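Local coordinates for beta-galactosidase (Bacillus circulans subsp. alkalophilus, PDB 3TTY), which hydrolyses terminal beta-galactosidic bonds as a TIM-barrel glycoside hydrolase, and binds galactose in its active-site pocket, at residues A177-W182 against S188-D193; K169-T174 against S218-R223; S204-W207 against R211-F214. All coordinates share one frame; numbering follows the deposited sequence.

Contact 1: A177-W182 against S188-D193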
loop_
_atom_site.group_PDB
_atom_site.type_symbol
_atom_site.label_atom_id
_atom_site.label_comp_id
_atom_site.label_asym_id
_atom_site.label_seq_id
_atom_site.Cartn_x
_atom_site.Cartn_y
_atom_site.Cartn_z
ATOM N N ALA A 177 -20.445 -29.032 -18.762
ATOM C CA ALA A 177 -19.343 -29.482 -17.920
ATOM C C ALA A 177 -18.586 -28.290 -17.354
ATOM O O ALA A 177 -18.125 -28.322 -16.214
ATOM C CB ALA A 177 -18.401 -30.404 -18.697
ATOM N N LEU A 178 -18.462 -27.233 -18.141
ATOM C CA LEU A 178 -17.804 -26.036 -17.641
ATOM C C LEU A 178 -18.593 -25.424 -16.478
ATOM O O LEU A 178 -18.048 -25.171 -15.407
ATOM C CB LEU A 178 -17.599 -25.005 -18.755
ATOM C CG LEU A 178 -16.935 -23.735 -18.198
ATOM C CD1 LEU A 178 -15.581 -23.494 -18.823
ATOM C CD2 LEU A 178 -17.840 -22.517 -18.347
ATOM N N ASN A 179 -19.886 -25.206 -16.686
ATOM C CA ASN A 179 -20.707 -24.603 -15.654
ATOM C C ASN A 179 -20.670 -25.389 -14.354
ATOM O O ASN A 179 -20.734 -24.803 -13.267
ATOM C CB ASN A 179 -22.148 -24.384 -16.145
ATOM C CG ASN A 179 -22.288 -23.121 -16.974
ATOM O OD1 ASN A 179 -21.800 -22.055 -16.590
ATOM N ND2 ASN A 179 -22.938 -23.234 -18.123
ATOM N N LYS A 180 -20.558 -26.710 -14.452
ATOM C CA LYS A 180 -20.471 -27.536 -13.242
ATOM C C LYS A 180 -19.085 -27.467 -12.585
ATOM O O LYS A 180 -18.969 -27.259 -11.370
ATOM C CB LYS A 180 -20.837 -28.984 -13.552
ATOM C CG LYS A 180 -21.060 -29.860 -12.321
ATOM C CD LYS A 180 -22.100 -30.945 -12.624
ATOM C CE LYS A 180 -22.061 -32.066 -11.604
ATOM N NZ LYS A 180 -20.735 -32.751 -11.632
ATOM N N ALA A 181 -18.038 -27.644 -13.385
ATOM C CA ALA A 181 -16.674 -27.535 -12.868
ATOM C C ALA A 181 -16.459 -26.213 -12.134
ATOM O O ALA A 181 -15.728 -26.162 -11.159
ATOM C CB ALA A 181 -15.649 -27.692 -13.990
ATOM N N TRP A 182 -17.115 -25.154 -12.596
ATOM C CA TRP A 182 -16.901 -23.816 -12.044
ATOM C C TRP A 182 -17.951 -23.415 -11.017
ATOM O O TRP A 182 -17.862 -22.338 -10.424
ATOM C CB TRP A 182 -16.886 -22.770 -13.166
ATOM C CG TRP A 182 -15.584 -22.673 -13.893
ATOM C CD1 TRP A 182 -14.457 -23.390 -13.643
ATOM C CD2 TRP A 182 -15.267 -21.789 -14.980
ATOM N NE1 TRP A 182 -13.462 -23.021 -14.513
ATOM C CE2 TRP A 182 -13.928 -22.030 -15.335
ATOM C CE3 TRP A 182 -15.988 -20.826 -15.687
ATOM C CZ2 TRP A 182 -13.287 -21.339 -16.360
ATOM C CZ3 TRP A 182 -15.355 -20.145 -16.707
ATOM C CH2 TRP A 182 -14.014 -20.402 -17.031
ATOM N N SER A 188 -25.398 -16.239 -10.034
ATOM C CA SER A 188 -25.966 -16.109 -11.377
ATOM C C SER A 188 -24.862 -16.060 -12.448
ATOM O O SER A 188 -24.878 -15.210 -13.341
ATOM C CB SER A 188 -26.850 -14.857 -11.449
ATOM O OG SER A 188 -27.449 -14.711 -12.722
ATOM N N HIS A 189 -23.899 -16.973 -12.345
ATOM C CA HIS A 189 -22.755 -16.974 -13.253
ATOM C C HIS A 189 -22.912 -17.896 -14.464
ATOM O O HIS A 189 -21.965 -18.078 -15.238
ATOM C CB HIS A 189 -21.465 -17.270 -12.497
ATOM C CG HIS A 189 -20.677 -16.042 -12.177
ATOM N ND1 HIS A 189 -21.231 -14.942 -11.556
ATOM C CD2 HIS A 189 -19.386 -15.719 -12.426
ATOM C CE1 HIS A 189 -20.315 -14.003 -11.417
ATOM N NE2 HIS A 189 -19.187 -14.450 -11.941
ATOM N N THR A 190 -24.112 -18.446 -14.647
ATOM C CA THR A 190 -24.365 -19.367 -15.747
ATOM C C THR A 190 -23.894 -18.811 -17.093
ATOM O O THR A 190 -24.284 -17.717 -17.515
ATOM C CB THR A 190 -25.861 -19.743 -15.845
ATOM O OG1 THR A 190 -26.325 -20.147 -14.556
ATOM C CG2 THR A 190 -26.077 -20.874 -16.854
ATOM N N PHE A 191 -23.045 -19.575 -17.759
ATOM C CA PHE A 191 -22.620 -19.223 -19.102
ATOM C C PHE A 191 -23.451 -19.935 -20.167
ATOM O O PHE A 191 -23.629 -21.147 -20.104
ATOM C CB PHE A 191 -21.144 -19.561 -19.261
ATOM C CG PHE A 191 -20.255 -18.682 -18.454
ATOM C CD1 PHE A 191 -20.119 -17.345 -18.780
ATOM C CD2 PHE A 191 -19.585 -19.173 -17.357
ATOM C CE1 PHE A 191 -19.318 -16.518 -18.031
ATOM C CE2 PHE A 191 -18.786 -18.341 -16.596
ATOM C CZ PHE A 191 -18.653 -17.013 -16.945
ATOM N N TYR A 192 -23.955 -19.185 -21.143
ATOM C CA TYR A 192 -24.722 -19.777 -22.235
ATOM C C TYR A 192 -23.938 -19.786 -23.536
ATOM O O TYR A 192 -24.371 -20.370 -24.525
ATOM C CB TYR A 192 -26.054 -19.049 -22.436
ATOM C CG TYR A 192 -27.047 -19.285 -21.328
ATOM C CD1 TYR A 192 -27.673 -20.518 -21.187
ATOM C CD2 TYR A 192 -27.358 -18.279 -20.412
ATOM C CE1 TYR A 192 -28.592 -20.752 -20.166
ATOM C CE2 TYR A 192 -28.273 -18.498 -19.386
ATOM C CZ TYR A 192 -28.893 -19.742 -19.275
ATOM O OH TYR A 192 -29.803 -19.983 -18.270
ATOM N N ASP A 193 -22.780 -19.139 -23.526
ATOM C CA ASP A 193 -21.878 -19.131 -24.678
ATOM C C ASP A 193 -20.433 -18.933 -24.231
ATOM O O ASP A 193 -20.180 -18.251 -23.242
ATOM C CB ASP A 193 -22.268 -18.037 -25.671
ATOM C CG ASP A 193 -21.411 -18.060 -26.921
ATOM O OD1 ASP A 193 -21.335 -19.125 -27.577
ATOM O OD2 ASP A 193 -20.791 -17.026 -27.233
#
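Asn179 OD1 is gripped twice: by the backbone N-H of Phe191 and by the hydroxyl of Thr184, in the turn that follows helix 175-181. The bond from Phe191 N to Asn179 OD1 measures 3.0 Å and is almost straight (174° at the hydrogen), although the donor is tilted from the plane of the amide carbonyl. The other half of the amide is the donor, for Asn179 ND2 gives a hydrogen bond to Phe191 O, also at 3.0 Å, within the carbonyl plane and on a lone pair. One asparagine thus serves both backbone polar groups of a single residue. With CG anti to its carbonyl carbon (chi1 -81°), the amide projects from the last turn of the helix straight at the loop.

The Phe191 ring lies beside that amide, the two planes 8° apart, and reaches on into an apolar corner. Leu178 CD2 meets Phe191 CD2 at 3.9 Å, while Phe191 CE2 lies at the edge of the Trp182 indole, in its plane and 3.9 Å from CE3. The indole nitrogen of Trp182 is tied to Asp220, and Ala87 of the second subunit packs on Phe191. The amide therefore does for this irregular loop what a strand partner would, satisfying the backbone N-H and carbonyl of Phe191 while the aromatic side chain is held in a hydrophobic setting at a subunit boundary.

Contact 2: K169-T174 against S218-R223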
loop_
_atom_site.group_PDB
_atom_site.type_symbol
_atom_site.label_atom_id
_atom_site.label_comp_id
_atom_site.label_asym_id
_atom_site.label_seq_id
_atom_site.Cartn_x
_atom_site.Cartn_y
_atom_site.Cartn_z
ATOM N N LYS A 169 -12.728 -25.143 -24.087
ATOM C CA LYS A 169 -13.437 -26.091 -24.947
ATOM C C LYS A 169 -12.694 -27.441 -24.991
ATOM O O LYS A 169 -13.310 -28.502 -24.992
ATOM C CB LYS A 169 -13.608 -25.516 -26.358
ATOM C CG LYS A 169 -14.395 -24.210 -26.387
ATOM C CD LYS A 169 -14.385 -23.529 -27.770
ATOM C CE LYS A 169 -14.860 -22.071 -27.662
ATOM N NZ LYS A 169 -15.034 -21.413 -29.001
ATOM N N GLU A 170 -11.365 -27.390 -25.004
ATOM C CA GLU A 170 -10.565 -28.601 -24.998
ATOM C C GLU A 170 -10.653 -29.297 -23.654
ATOM O O GLU A 170 -10.692 -30.519 -23.589
ATOM C CB GLU A 170 -9.103 -28.297 -25.329
ATOM C CG GLU A 170 -8.946 -27.365 -26.520
ATOM C CD GLU A 170 -7.800 -27.729 -27.433
ATOM O OE1 GLU A 170 -6.858 -26.902 -27.559
ATOM O OE2 GLU A 170 -7.862 -28.826 -28.045
ATOM N N ARG A 171 -10.690 -28.522 -22.578
ATOM C CA ARG A 171 -10.659 -29.120 -21.256
ATOM C C ARG A 171 -12.010 -29.745 -20.915
ATOM O O ARG A 171 -12.074 -30.899 -20.478
ATOM C CB ARG A 171 -10.260 -28.094 -20.189
ATOM C CG ARG A 171 -9.999 -28.698 -18.806
ATOM C CD ARG A 171 -9.490 -27.645 -17.813
ATOM N NE ARG A 171 -9.379 -28.180 -16.458
ATOM C CZ ARG A 171 -8.279 -28.756 -15.966
ATOM N NH1 ARG A 171 -7.179 -28.856 -16.706
ATOM N NH2 ARG A 171 -8.272 -29.216 -14.723
ATOM N N TYR A 172 -13.087 -28.991 -21.125
ATOM C CA TYR A 172 -14.372 -29.401 -20.583
ATOM C C TYR A 172 -15.349 -29.973 -21.603
ATOM O O TYR A 172 -16.258 -30.700 -21.234
ATOM C CB TYR A 172 -15.021 -28.246 -19.830
ATOM C CG TYR A 172 -14.239 -27.834 -18.627
ATOM C CD1 TYR A 172 -14.148 -28.672 -17.519
ATOM C CD2 TYR A 172 -13.577 -26.608 -18.593
ATOM C CE1 TYR A 172 -13.410 -28.305 -16.407
ATOM C CE2 TYR A 172 -12.848 -26.236 -17.494
ATOM C CZ TYR A 172 -12.768 -27.079 -16.401
ATOM O OH TYR A 172 -12.042 -26.694 -15.306
ATOM N N GLY A 173 -15.170 -29.624 -22.871
ATOM C CA GLY A 173 -15.994 -30.177 -23.930
ATOM C C GLY A 173 -17.311 -29.459 -24.148
ATOM O O GLY A 173 -17.645 -29.078 -25.271
ATOM N N THR A 174 -18.073 -29.276 -23.074
ATOM C CA THR A 174 -19.374 -28.635 -23.189
ATOM C C THR A 174 -19.531 -27.518 -22.167
ATOM O O THR A 174 -18.901 -27.533 -21.121
ATOM C CB THR A 174 -20.519 -29.639 -22.929
ATOM O OG1 THR A 174 -20.400 -30.153 -21.596
ATOM C CG2 THR A 174 -20.481 -30.788 -23.924
ATOM N N SER A 218 -10.112 -18.485 -11.962
ATOM C CA SER A 218 -8.763 -18.027 -11.666
ATOM C C SER A 218 -7.765 -19.173 -11.749
ATOM O O SER A 218 -6.669 -19.023 -12.291
ATOM C CB SER A 218 -8.731 -17.412 -10.275
ATOM O OG SER A 218 -9.521 -16.237 -10.238
ATOM N N LEU A 219 -8.155 -20.322 -11.213
ATOM C CA LEU A 219 -7.309 -21.505 -11.222
ATOM C C LEU A 219 -7.012 -21.960 -12.650
ATOM O O LEU A 219 -5.857 -22.159 -13.006
ATOM C CB LEU A 219 -7.976 -22.632 -10.431
ATOM C CG LEU A 219 -7.242 -23.968 -10.304
ATOM C CD1 LEU A 219 -5.817 -23.756 -9.847
ATOM C CD2 LEU A 219 -7.996 -24.910 -9.343
ATOM N N ASP A 220 -8.063 -22.119 -13.457
ATOM C CA ASP A 220 -7.919 -22.481 -14.865
ATOM C C ASP A 220 -7.132 -21.486 -15.689
ATOM O O ASP A 220 -6.436 -21.872 -16.612
ATOM C CB ASP A 220 -9.281 -22.713 -15.536
ATOM C CG ASP A 220 -9.877 -24.064 -15.185
ATOM O OD1 ASP A 220 -11.069 -24.283 -15.486
ATOM O OD2 ASP A 220 -9.160 -24.895 -14.580
ATOM N N TYR A 221 -7.248 -20.204 -15.380
ATOM C CA TYR A 221 -6.517 -19.230 -16.175
ATOM C C TYR A 221 -5.005 -19.350 -15.922
ATOM O O TYR A 221 -4.187 -19.240 -16.850
ATOM C CB TYR A 221 -7.027 -17.811 -15.914
ATOM C CG TYR A 221 -6.623 -16.855 -17.008
ATOM C CD1 TYR A 221 -7.308 -16.829 -18.226
ATOM C CD2 TYR A 221 -5.547 -15.983 -16.832
ATOM C CE1 TYR A 221 -6.934 -15.953 -19.239
ATOM C CE2 TYR A 221 -5.171 -15.106 -17.832
ATOM C CZ TYR A 221 -5.861 -15.103 -19.030
ATOM O OH TYR A 221 -5.475 -14.240 -20.016
ATOM N N ARG A 222 -4.641 -19.603 -14.667
ATOM C CA ARG A 222 -3.248 -19.833 -14.327
ATOM C C ARG A 222 -2.719 -21.106 -15.002
ATOM O O ARG A 222 -1.601 -21.112 -15.526
ATOM C CB ARG A 222 -3.053 -19.842 -12.804
ATOM C CG ARG A 222 -3.118 -18.445 -12.193
ATOM C CD ARG A 222 -3.590 -18.432 -10.743
ATOM N NE ARG A 222 -3.570 -17.074 -10.185
ATOM C CZ ARG A 222 -4.497 -16.145 -10.429
ATOM N NH1 ARG A 222 -5.530 -16.421 -11.220
ATOM N NH2 ARG A 222 -4.392 -14.934 -9.890
ATOM N N ARG A 223 -3.521 -22.172 -15.037
ATOM C CA ARG A 223 -3.117 -23.353 -15.804
ATOM C C ARG A 223 -2.851 -22.951 -17.256
ATOM O O ARG A 223 -1.838 -23.316 -17.841
ATOM C CB ARG A 223 -4.187 -24.444 -15.770
ATOM C CG ARG A 223 -4.509 -24.985 -14.407
ATOM C CD ARG A 223 -5.660 -25.986 -14.455
ATOM N NE ARG A 223 -5.614 -26.900 -13.313
ATOM C CZ ARG A 223 -6.643 -27.208 -12.531
ATOM N NH1 ARG A 223 -7.843 -26.680 -12.758
ATOM N NH2 ARG A 223 -6.468 -28.049 -11.512
#
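Two positively charged groups lie flat on one another here: the guanidinium of Arg171 rests on that of Arg223, centres 4.1 Å apart and planes only 17° from parallel. The nearest atoms, Arg171 NH2 and Arg223 NH1, are 3.2 Å apart and, both being donors, form no hydrogen bond. Asp220 probably offsets much of this positive charge. Its OD2 takes an N-H from Arg223 NH1 at 2.9 Å, in the plane of that guanidinium, as a salt bridge one turn along helix 215-243. The same oxygen sits over a face of the Arg171 guanidinium, where Arg171 NE is 3.8 Å from Asp220 OD2; this salt bridge is long and acts through charge alone.

The other carboxylate oxygen receives Tyr172. The phenol OH donates to Asp220 OD1 at 2.6 Å, using the syn lone pair, with OD1 at the edge of the ring. Trp182 NE1 also binds this oxygen. The chain of Arg171, extended from CG to NE with CG anti to the backbone N (chi1 -171°), runs over the Tyr172 ring, CG standing above its centre, so that arginine and tyrosine reach the aspartate together.

Arg223 has further partners, a salt bridge to Glu406 and a bond to the carbonyl of Glu493, while Leu219 CG lies over the face of the Arg223 guanidinium opposite Arg171. Helix 158-172 ends at Tyr172, and Gly173, with positive phi, turns the chain out of it.

A buried aspartate thus links the ends of two side chains of helix 158-172 to helix 215-243. Its charge, together with that of Glu406, would be expected to offset the paired arginines, and the bonds to Tyr172, Trp182 and Arg223 probably favour its ionised form.

Contact 3: S204-W207 against R211-F214; sequences SEEW and RTNF
Trp207 and Arg211 face each other as the hydrogen-bonded pair of a short antiparallel hairpin, and the indole lies flat over the start of the arginine chain. Arg211 CB is 3.6 Å from the centroid of the five-membered ring of Trp207 and only 17° off its normal, a CH-pi contact. Trp207 CG stands between its backbone N and carbonyl carbon (chi1 67°), a torsion that folds the ring across toward the partner strand. Arg211, bent at its second and third torsions, instead carries its guanidinium away from the indole to the carbonyl of Ser414. Two backbone bonds lock the pair: Trp207 N to Arg211 O at 3.1 Å and Arg211 N to Trp207 O at 3.0 Å.

At the six-membered end of the indole, the Asn213 side chain crosses that of Trp207 at about a right angle, though the amide and indole planes are 40° apart, and Asn213 OD1 comes 3.2 Å from Trp207 CZ3. The amide plane is nearly perpendicular to the carboxylate of Glu205, to which Asn213 ND2 gives a weak bond (3.4 Å to Glu205 OE2). A water accepts from Asn213 ND2 at 2.9 Å. Backbone pairing runs on past the strands, since Asn213 N donates to Glu205 O at 3.0 Å. On the face away from the indole, Glu206 and Thr212 lie obliquely side by side as a non-hydrogen-bonded pair, both hydrogen-bonded to Ser218, with Glu206 also in a salt bridge to Arg222.

The carboxylate of Glu205 is shared between His189 and the backbone N of Gly110 in the second subunit, whereas Trp207 packs on Trp315 of that subunit, which belongs to the galactose pocket. The hairpin therefore brings a buried acid to the interface and borders the neighbour's pocket through Trp207.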
loop_
_atom_site.group_PDB
_atom_site.type_symbol
_atom_site.label_atom_id
_atom_site.label_comp_id
_atom_site.label_asym_id
_atom_site.label_seq_id
_atom_site.Cartn_x
_atom_site.Cartn_y
_atom_site.Cartn_z
ATOM N N SER A 204 -12.519 -7.896 -13.750
ATOM C CA SER A 204 -13.537 -8.942 -13.749
ATOM C C SER A 204 -13.744 -9.635 -12.398
ATOM O O SER A 204 -14.491 -9.128 -11.583
ATOM C CB SER A 204 -13.270 -9.954 -14.875
ATOM O OG SER A 204 -11.945 -10.458 -14.805
ATOM N N GLU A 205 -13.085 -10.772 -12.157
ATOM C CA GLU A 205 -13.306 -11.538 -10.929
ATOM C C GLU A 205 -12.270 -11.318 -9.825
ATOM O O GLU A 205 -12.455 -11.780 -8.703
ATOM C CB GLU A 205 -13.342 -13.039 -11.230
ATOM C CG GLU A 205 -14.410 -13.484 -12.201
ATOM C CD GLU A 205 -15.832 -13.338 -11.655
ATOM O OE1 GLU A 205 -16.764 -13.776 -12.354
ATOM O OE2 GLU A 205 -16.017 -12.785 -10.546
ATOM N N GLU A 206 -11.169 -10.651 -10.139
ATOM C CA GLU A 206 -10.034 -10.642 -9.214
ATOM C C GLU A 206 -9.715 -9.258 -8.697
ATOM O O GLU A 206 -10.093 -8.257 -9.302
ATOM C CB GLU A 206 -8.787 -11.263 -9.857
ATOM C CG GLU A 206 -8.942 -12.767 -10.079
ATOM C CD GLU A 206 -7.667 -13.465 -10.540
ATOM O OE1 GLU A 206 -7.767 -14.633 -10.970
ATOM O OE2 GLU A 206 -6.571 -12.859 -10.471
ATOM N N TRP A 207 -9.041 -9.210 -7.559
ATOM C CA TRP A 207 -8.544 -7.946 -7.049
ATOM C C TRP A 207 -7.385 -8.190 -6.105
ATOM O O TRP A 207 -7.195 -9.302 -5.607
ATOM C CB TRP A 207 -9.648 -7.148 -6.355
ATOM C CG TRP A 207 -10.178 -7.766 -5.062
ATOM C CD1 TRP A 207 -9.848 -7.405 -3.781
ATOM C CD2 TRP A 207 -11.149 -8.826 -4.938
ATOM N NE1 TRP A 207 -10.555 -8.165 -2.876
ATOM C CE2 TRP A 207 -11.361 -9.040 -3.557
ATOM C CE3 TRP A 207 -11.858 -9.607 -5.859
ATOM C CZ2 TRP A 207 -12.240 -10.014 -3.074
ATOM C CZ3 TRP A 207 -12.740 -10.574 -5.378
ATOM C CH2 TRP A 207 -12.924 -10.764 -3.994
ATOM N N ARG A 211 -6.858 -12.191 -4.812
ATOM C CA ARG A 211 -8.229 -12.431 -4.366
ATOM C C ARG A 211 -9.125 -12.673 -5.578
ATOM O O ARG A 211 -8.869 -12.130 -6.654
ATOM C CB ARG A 211 -8.747 -11.234 -3.560
ATOM C CG ARG A 211 -8.935 -11.476 -2.065
ATOM C CD ARG A 211 -7.634 -11.738 -1.344
ATOM N NE ARG A 211 -7.079 -13.045 -1.682
ATOM C CZ ARG A 211 -7.404 -14.180 -1.069
ATOM N NH1 ARG A 211 -8.295 -14.175 -0.082
ATOM N NH2 ARG A 211 -6.846 -15.324 -1.449
ATOM N N THR A 212 -10.177 -13.472 -5.406
ATOM C CA THR A 212 -11.076 -13.771 -6.514
ATOM C C THR A 212 -12.472 -14.151 -6.032
ATOM O O THR A 212 -12.632 -14.707 -4.953
ATOM C CB THR A 212 -10.530 -14.923 -7.388
ATOM O OG1 THR A 212 -11.238 -14.966 -8.635
ATOM C CG2 THR A 212 -10.682 -16.260 -6.667
ATOM N N ASN A 213 -13.476 -13.842 -6.850
ATOM C CA ASN A 213 -14.852 -14.244 -6.594
ATOM C C ASN A 213 -15.126 -15.670 -7.080
ATOM O O ASN A 213 -16.014 -16.352 -6.571
ATOM C CB ASN A 213 -15.801 -13.299 -7.318
ATOM C CG ASN A 213 -15.746 -11.893 -6.776
ATOM O OD1 ASN A 213 -15.748 -11.680 -5.570
ATOM N ND2 ASN A 213 -15.684 -10.926 -7.666
ATOM N N PHE A 214 -14.358 -16.103 -8.079
ATOM C CA PHE A 214 -14.574 -17.390 -8.729
ATOM C C PHE A 214 -13.273 -18.169 -8.887
ATOM O O PHE A 214 -12.615 -18.062 -9.918
ATOM C CB PHE A 214 -15.250 -17.181 -10.095
ATOM C CG PHE A 214 -16.724 -17.380 -10.048
ATOM C CD1 PHE A 214 -17.552 -16.391 -9.536
ATOM C CD2 PHE A 214 -17.286 -18.586 -10.448
ATOM C CE1 PHE A 214 -18.926 -16.599 -9.445
ATOM C CE2 PHE A 214 -18.651 -18.791 -10.359
ATOM C CZ PHE A 214 -19.468 -17.799 -9.854
HETATM O O HOH W 1 -15.110 -8.196 -8.401
#

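In the fold
All three contacts belong to the long excursion between barrel strands 142-146 and 249-253 of the TIM barrel, on one side of the chain's centre. Contact 2 closes the largest loop, joining helix 158-172 to helix 215-243; contacts 1 and 3 follow one another inside it. Contact 1 lies about 12 Å from contact 2 and 16 Å from contact 3, with contacts 2 and 3 also about 16 Å apart, centre to centre. Side-chain hydrogen bonds connect each pair of contacts, so the three form one continuous patch of the excursion. Contacts 1 and 3 touch the second subunit of the trimer, whereas no other chain touches contact 2.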